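Local coordinates for protein-disulfide isomerase (Novosphingobium aromaticivorans, PDB 3GMF) that probably acts as a thioredoxin-fold thiol-disulfide isomerase, rearranging disulfide bonds in other proteins, at residues A[6-17]-A[46-57]. Numbering follows the deposited sequence. Where two conformers were deposited one is given.
Sequences GHHLLGNPAAKL and VQPGKGAIEVRN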
ATOM      1  N   GLY A   6       3.343   1.327  -8.861  1.00 28.60           N
ATOM      2  CA  GLY A   6       3.398   1.558  -7.413  1.00 26.18           C
ATOM      3  C   GLY A   6       2.977   2.952  -6.985  1.00 29.55           C
ATOM      4  O   GLY A   6       3.057   3.267  -5.795  1.00 25.90           O
ATOM      5  N   HIS A   7       2.566   3.795  -7.944  1.00 26.00           N
ATOM      6  CA  HIS A   7       1.974   5.126  -7.638  1.00 28.45           C
ATOM      7  C   HIS A   7       0.534   5.124  -8.103  1.00 29.78           C
ATOM      8  O   HIS A   7       0.242   4.679  -9.224  1.00 30.11           O
ATOM      9  CB  HIS A   7       2.648   6.269  -8.409  1.00 28.12           C
ATOM     10  CG  HIS A   7       4.113   6.454  -8.154  1.00 28.86           C
ATOM     11  ND1 HIS A   7       4.631   7.652  -7.711  1.00 36.40           N
ATOM     12  CD2 HIS A   7       5.174   5.637  -8.352  1.00 36.35           C
ATOM     13  CE1 HIS A   7       5.947   7.559  -7.631  1.00 40.44           C
ATOM     14  NE2 HIS A   7       6.300   6.340  -7.995  1.00 34.00           N
ATOM     15  N   HIS A   8      -0.369   5.637  -7.279  1.00 27.35           N
ATOM     16  CA  HIS A   8      -1.785   5.739  -7.676  1.00 24.87           C
ATOM     17  C   HIS A   8      -2.389   7.036  -7.191  1.00 27.78           C
ATOM     18  O   HIS A   8      -2.215   7.408  -6.032  1.00 32.94           O
ATOM     19  CB  HIS A   8      -2.576   4.573  -7.118  1.00 32.08           C
ATOM     20  CG  HIS A   8      -2.392   3.308  -7.895  1.00 42.45           C
ATOM     21  ND1 HIS A   8      -1.379   2.415  -7.630  1.00 37.73           N
ATOM     22  CD2 HIS A   8      -3.079   2.800  -8.946  1.00 47.04           C
ATOM     23  CE1 HIS A   8      -1.449   1.408  -8.480  1.00 35.39           C
ATOM     24  NE2 HIS A   8      -2.478   1.612  -9.282  1.00 49.82           N
ATOM     25  N   LEU A   9      -3.114   7.728  -8.069  1.00 29.24           N
ATOM     26  CA  LEU A   9      -3.610   9.050  -7.714  1.00 28.43           C
ATOM     27  C   LEU A   9      -5.118   9.062  -7.504  1.00 31.27           C
ATOM     28  O   LEU A   9      -5.873   8.605  -8.362  1.00 33.70           O
ATOM     29  CB  LEU A   9      -3.218  10.074  -8.774  1.00 28.02           C
ATOM     30  CG  LEU A   9      -3.485  11.551  -8.465  1.00 33.56           C
ATOM     31  CD1 LEU A   9      -2.612  12.085  -7.333  1.00 30.08           C
ATOM     32  CD2 LEU A   9      -3.243  12.346  -9.742  1.00 37.88           C
ATOM     33  N   LEU A  10      -5.537   9.589  -6.358  1.00 32.96           N
ATOM     34  CA  LEU A  10      -6.956   9.791  -6.046  1.00 36.56           C
ATOM     35  C   LEU A  10      -7.257  11.277  -6.136  1.00 38.09           C
ATOM     36  O   LEU A  10      -6.604  12.094  -5.480  1.00 32.66           O
ATOM     37  CB  LEU A  10      -7.303   9.268  -4.645  1.00 34.97           C
ATOM     38  CG  LEU A  10      -8.791   9.266  -4.263  1.00 37.12           C
ATOM     39  CD1 LEU A  10      -9.626   8.523  -5.300  1.00 41.56           C
ATOM     40  CD2 LEU A  10      -9.029   8.678  -2.870  1.00 41.31           C
ATOM     41  N   GLY A  11      -8.221  11.632  -6.979  1.00 32.81           N
ATOM     42  CA  GLY A  11      -8.572  13.025  -7.174  1.00 33.39           C
ATOM     43  C   GLY A  11      -7.870  13.672  -8.350  1.00 40.21           C
ATOM     44  O   GLY A  11      -7.182  13.005  -9.137  1.00 39.39           O
ATOM     45  N   ASN A  12      -8.041  14.985  -8.450  1.00 42.63           N
ATOM     46  CA  ASN A  12      -7.640  15.749  -9.621  1.00 47.20           C
ATOM     47  C   ASN A  12      -6.147  16.016  -9.652  1.00 43.98           C
ATOM     48  O   ASN A  12      -5.612  16.589  -8.711  1.00 39.34           O
ATOM     49  CB  ASN A  12      -8.416  17.074  -9.668  1.00 49.83           C
ATOM     50  CG  ASN A  12      -8.416  17.708 -11.047  1.00 56.20           C
ATOM     51  OD1 ASN A  12      -7.368  18.081 -11.583  1.00 59.00           O
ATOM     52  ND2 ASN A  12      -9.604  17.852 -11.622  1.00 64.22           N
ATOM     53  N   PRO A  13      -5.475  15.624 -10.757  1.00 42.69           N
ATOM     54  CA  PRO A  13      -4.034  15.818 -10.947  1.00 42.09           C
ATOM     55  C   PRO A  13      -3.589  17.276 -10.868  1.00 43.96           C
ATOM     56  O   PRO A  13      -2.451  17.552 -10.474  1.00 45.14           O
ATOM     57  CB  PRO A  13      -3.786  15.262 -12.353  1.00 40.83           C
ATOM     58  CG  PRO A  13      -4.917  14.351 -12.612  1.00 48.44           C
ATOM     59  CD  PRO A  13      -6.088  14.935 -11.906  1.00 44.41           C
ATOM     60  N   ALA A  14      -4.486  18.195 -11.227  1.00 41.53           N
ATOM     61  CA  ALA A  14      -4.208  19.627 -11.180  1.00 44.92           C
ATOM     62  C   ALA A  14      -4.569  20.310  -9.847  1.00 46.61           C
ATOM     63  O   ALA A  14      -4.369  21.516  -9.704  1.00 49.55           O
ATOM     64  CB  ALA A  14      -4.903  20.335 -12.362  1.00 43.84           C
ATOM     65  N   ALA A  15      -5.092  19.551  -8.880  1.00 42.45           N
ATOM     66  CA  ALA A  15      -5.398  20.100  -7.545  1.00 45.51           C
ATOM     67  C   ALA A  15      -4.106  20.579  -6.889  1.00 42.86           C
ATOM     68  O   ALA A  15      -3.069  19.909  -7.014  1.00 43.54           O
ATOM     69  CB  ALA A  15      -6.094  19.067  -6.685  1.00 37.45           C
ATOM     70  N   LYS A  16      -4.152  21.745  -6.228  1.00 46.23           N
ATOM     71  CA  LYS A  16      -2.933  22.385  -5.706  0.50 45.97           C
ATOM     72  C   LYS A  16      -2.238  21.603  -4.586  1.00 39.49           C
ATOM     73  O   LYS A  16      -1.016  21.526  -4.551  1.00 38.95           O
ATOM     74  CB  LYS A  16      -3.178  23.849  -5.291  0.50 48.19           C
ATOM     75  CG  LYS A  16      -4.355  24.097  -4.338  0.50 49.37           C
ATOM     76  CD  LYS A  16      -4.044  25.185  -3.294  0.50 51.41           C
ATOM     77  CE  LYS A  16      -3.953  26.599  -3.880  0.50 48.17           C
ATOM     78  NZ  LYS A  16      -2.560  27.004  -4.249  0.50 40.93           N
ATOM     79  N   LEU A  17      -3.019  21.022  -3.673  1.00 39.28           N
ATOM     80  CA  LEU A  17      -2.413  20.246  -2.585  1.00 35.17           C
ATOM     81  C   LEU A  17      -2.250  18.796  -3.031  1.00 30.05           C
ATOM     82  O   LEU A  17      -3.228  18.082  -3.254  1.00 31.00           O
ATOM     83  CB  LEU A  17      -3.210  20.335  -1.269  1.00 31.68           C
ATOM     84  CG  LEU A  17      -2.492  19.948   0.047  1.00 36.16           C
ATOM     85  CD1 LEU A  17      -3.341  20.302   1.252  1.00 36.04           C
ATOM     86  CD2 LEU A  17      -2.123  18.469   0.154  1.00 41.70           C
ATOM     87  N   VAL A  46     -10.589  15.675  -1.322  1.00 34.61           N
ATOM     88  CA  VAL A  46     -10.582  15.068  -2.644  1.00 35.24           C
ATOM     89  C   VAL A  46     -11.870  15.386  -3.419  1.00 39.08           C
ATOM     90  O   VAL A  46     -11.807  15.887  -4.553  1.00 37.69           O
ATOM     91  CB  VAL A  46     -10.345  13.535  -2.545  1.00 38.17           C
ATOM     92  CG1 VAL A  46     -10.399  12.871  -3.920  1.00 35.87           C
ATOM     93  CG2 VAL A  46      -8.996  13.253  -1.873  1.00 39.54           C
ATOM     94  N   GLN A  47     -13.014  15.101  -2.793  1.00 38.37           N
ATOM     95  CA  GLN A  47     -14.319  15.333  -3.422  0.50 43.57           C
ATOM     96  C   GLN A  47     -14.516  16.811  -3.800  1.00 43.96           C
ATOM     97  O   GLN A  47     -14.949  17.097  -4.923  1.00 41.77           O
ATOM     98  CB  GLN A  47     -15.468  14.786  -2.556  0.50 44.67           C
ATOM     99  CG  GLN A  47     -16.781  14.524  -3.307  0.50 53.26           C
ATOM    100  CD  GLN A  47     -17.738  15.711  -3.310  0.50 55.54           C
ATOM    101  OE1 GLN A  47     -18.682  15.751  -4.100  0.50 57.38           O
ATOM    102  NE2 GLN A  47     -17.503  16.676  -2.423  0.50 53.74           N
ATOM    103  N   PRO A  48     -14.175  17.772  -2.890  1.00 44.33           N
ATOM    104  CA  PRO A  48     -14.274  19.158  -3.394  1.00 43.84           C
ATOM    105  C   PRO A  48     -13.191  19.613  -4.387  1.00 43.52           C
ATOM    106  O   PRO A  48     -13.217  20.765  -4.820  1.00 44.55           O
ATOM    107  CB  PRO A  48     -14.163  20.011  -2.118  1.00 40.76           C
ATOM    108  CG  PRO A  48     -14.261  19.071  -0.983  1.00 47.06           C
ATOM    109  CD  PRO A  48     -13.763  17.774  -1.471  1.00 42.83           C
ATOM    110  N   GLY A  49     -12.240  18.743  -4.731  1.00 42.39           N
ATOM    111  CA  GLY A  49     -11.185  19.085  -5.692  1.00 42.35           C
ATOM    112  C   GLY A  49     -10.098  19.998  -5.151  1.00 41.15           C
ATOM    113  O   GLY A  49      -9.354  20.620  -5.923  1.00 37.67           O
ATOM    114  N   LYS A  50      -9.999  20.053  -3.823  1.00 40.42           N
ATOM    115  CA  LYS A  50      -9.046  20.925  -3.135  0.50 39.30           C
ATOM    116  C   LYS A  50      -7.653  20.298  -3.043  1.00 38.55           C
ATOM    117  O   LYS A  50      -6.649  20.991  -2.872  1.00 34.79           O
ATOM    118  CB  LYS A  50      -9.576  21.260  -1.742  0.50 39.97           C
ATOM    119  CG  LYS A  50     -10.844  22.113  -1.757  0.50 38.62           C
ATOM    120  CD  LYS A  50     -11.538  22.117  -0.402  0.50 33.02           C
ATOM    121  CE  LYS A  50     -12.584  23.228  -0.348  0.50 37.69           C
ATOM    122  NZ  LYS A  50     -13.512  23.120   0.811  0.50 27.89           N
ATOM    123  N   GLY A  51      -7.600  18.980  -3.163  1.00 34.91           N
ATOM    124  CA  GLY A  51      -6.335  18.267  -3.108  1.00 32.35           C
ATOM    125  C   GLY A  51      -6.485  16.875  -3.664  1.00 28.51           C
ATOM    126  O   GLY A  51      -7.604  16.402  -3.874  1.00 33.82           O
ATOM    127  N   ALA A  52      -5.350  16.213  -3.881  1.00 28.44           N
ATOM    128  CA  ALA A  52      -5.331  14.862  -4.415  1.00 25.25           C
ATOM    129  C   ALA A  52      -4.352  14.019  -3.583  1.00 25.22           C
ATOM    130  O   ALA A  52      -3.433  14.559  -2.982  1.00 26.67           O
ATOM    131  CB  ALA A  52      -4.900  14.876  -5.868  1.00 28.17           C
ATOM    132  N   ILE A  53      -4.556  12.702  -3.583  1.00 25.95           N
ATOM    133  CA  ILE A  53      -3.715  11.791  -2.790  1.00 27.06           C
ATOM    134  C   ILE A  53      -2.992  10.831  -3.703  1.00 28.31           C
ATOM    135  O   ILE A  53      -3.621  10.101  -4.468  1.00 30.90           O
ATOM    136  CB  ILE A  53      -4.515  10.965  -1.771  1.00 27.46           C
ATOM    137  CG1 ILE A  53      -5.337  11.885  -0.860  1.00 36.62           C
ATOM    138  CG2 ILE A  53      -3.562  10.104  -0.923  1.00 27.48           C
ATOM    139  CD1 ILE A  53      -6.405  11.179  -0.092  1.00 34.66           C
ATOM    140  N   GLU A  54      -1.672  10.821  -3.598  1.00 25.77           N
ATOM    141  CA  GLU A  54      -0.852   9.914  -4.358  1.00 25.02           C
ATOM    142  C   GLU A  54      -0.372   8.810  -3.420  1.00 26.80           C
ATOM    143  O   GLU A  54       0.434   9.058  -2.526  1.00 26.27           O
ATOM    144  CB  GLU A  54       0.345  10.641  -4.938  1.00 26.00           C
ATOM    145  CG  GLU A  54       1.211   9.790  -5.822  1.00 25.39           C
ATOM    146  CD  GLU A  54       2.299  10.617  -6.476  1.00 40.59           C
ATOM    147  OE1 GLU A  54       2.077  11.828  -6.713  1.00 43.95           O
ATOM    148  OE2 GLU A  54       3.364  10.062  -6.752  1.00 36.64           O
ATOM    149  N   VAL A  55      -0.888   7.609  -3.610  1.00 25.12           N
ATOM    150  CA  VAL A  55      -0.522   6.477  -2.760  1.00 22.96           C
ATOM    151  C   VAL A  55       0.655   5.782  -3.395  1.00 23.57           C
ATOM    152  O   VAL A  55       0.606   5.400  -4.563  1.00 26.33           O
ATOM    153  CB  VAL A  55      -1.712   5.515  -2.572  1.00 24.20           C
ATOM    154  CG1 VAL A  55      -1.281   4.221  -1.871  1.00 27.36           C
ATOM    155  CG2 VAL A  55      -2.802   6.220  -1.785  1.00 26.24           C
ATOM    156  N   ARG A  56       1.730   5.680  -2.629  1.00 22.60           N
ATOM    157  CA  ARG A  56       2.876   4.921  -3.091  0.50 21.23           C
ATOM    158  C   ARG A  56       3.054   3.672  -2.247  1.00 26.35           C
ATOM    159  O   ARG A  56       3.021   3.705  -1.003  1.00 25.32           O
ATOM    160  CB  ARG A  56       4.146   5.757  -3.120  0.50 16.35           C
ATOM    161  CG  ARG A  56       4.076   6.961  -4.053  0.50 16.37           C
ATOM    162  CD  ARG A  56       5.348   7.750  -3.921  0.50 14.81           C
ATOM    163  NE  ARG A  56       5.307   8.996  -4.674  0.50 22.67           N
ATOM    164  CZ  ARG A  56       6.357   9.784  -4.865  0.50 32.60           C
ATOM    165  NH1 ARG A  56       7.549   9.448  -4.381  0.50 31.34           N
ATOM    166  NH2 ARG A  56       6.215  10.902  -5.551  0.50 14.42           N
ATOM    167  N   ASN A  57       3.207   2.551  -2.949  1.00 21.82           N
ATOM    168  CA  ASN A  57       3.450   1.274  -2.286  1.00 22.75           C
ATOM    169  C   ASN A  57       4.908   1.206  -1.874  1.00 21.63           C
ATOM    170  O   ASN A  57       5.807   0.989  -2.694  1.00 25.84           O
ATOM    171  CB  ASN A  57       3.087   0.103  -3.193  1.00 21.56           C
ATOM    172  CG  ASN A  57       1.631   0.107  -3.585  1.00 23.68           C
ATOM    173  OD1 ASN A  57       1.289   0.239  -4.762  1.00 27.01           O
ATOM    174  ND2 ASN A  57       0.768  -0.038  -2.612  1.00 25.07           N
TER
HETATM  175  O   HOH W   1      -0.056   2.755  -5.479  1.00 35.44           O
HETATM  176  O   HOH W   2      -9.296  16.127  -6.047  1.00 43.71           O
HETATM  177  O   HOH W   3      -7.342  22.514  -6.076  1.00 46.41           O
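With CG of H7 and of R56 each set anti to its own carbonyl carbon (chi1 -60° and -61°), the two side chains run side by side on one face of the sheet, H7 CE1 over the guanidinium and the two planes steeply inclined, while E54, extended from a chi1 of -176°, brings its carboxylate up to both. H7 ND1 donates to E54 OE2 over 2.9 Å, nearly in the ring plane and on the anti side of the carboxylate. In the conformer given, R56 grips that same oxygen side-on with NE and NH2, from above the carboxylate plane, the NE to OE2 distance being 3.0 Å, and its CG lies over a face of the H7 ring, a CH-pi contact 4.1 Å from the centroid. Three donors on one oxygen would favour a charged carboxylate.

Beneath this trio the backbones pair antiparallel, H8 with V55 and L10 with I53 as hydrogen-bonded pairs. On the other face, L10 CG meets V46 CG1, from the end of helix 28-46, at 4.0 Å. Past G11 the chain loops out through an Asx turn at N12, and A52 N turns to L17 O (2.9 Å), starting parallel pairing; A15 CB closes on G51 CA at 3.7 Å.

Strand 51-57 sits between edge strand 7-10 and strand 17-23 of the thioredoxin-like sheet. R18 salt-bridges E54 OE1; helix 147-164 packs against H7 and R56, and helix 76-88 covers H8, L10 and V55, with F79 stacked on the H8 ring.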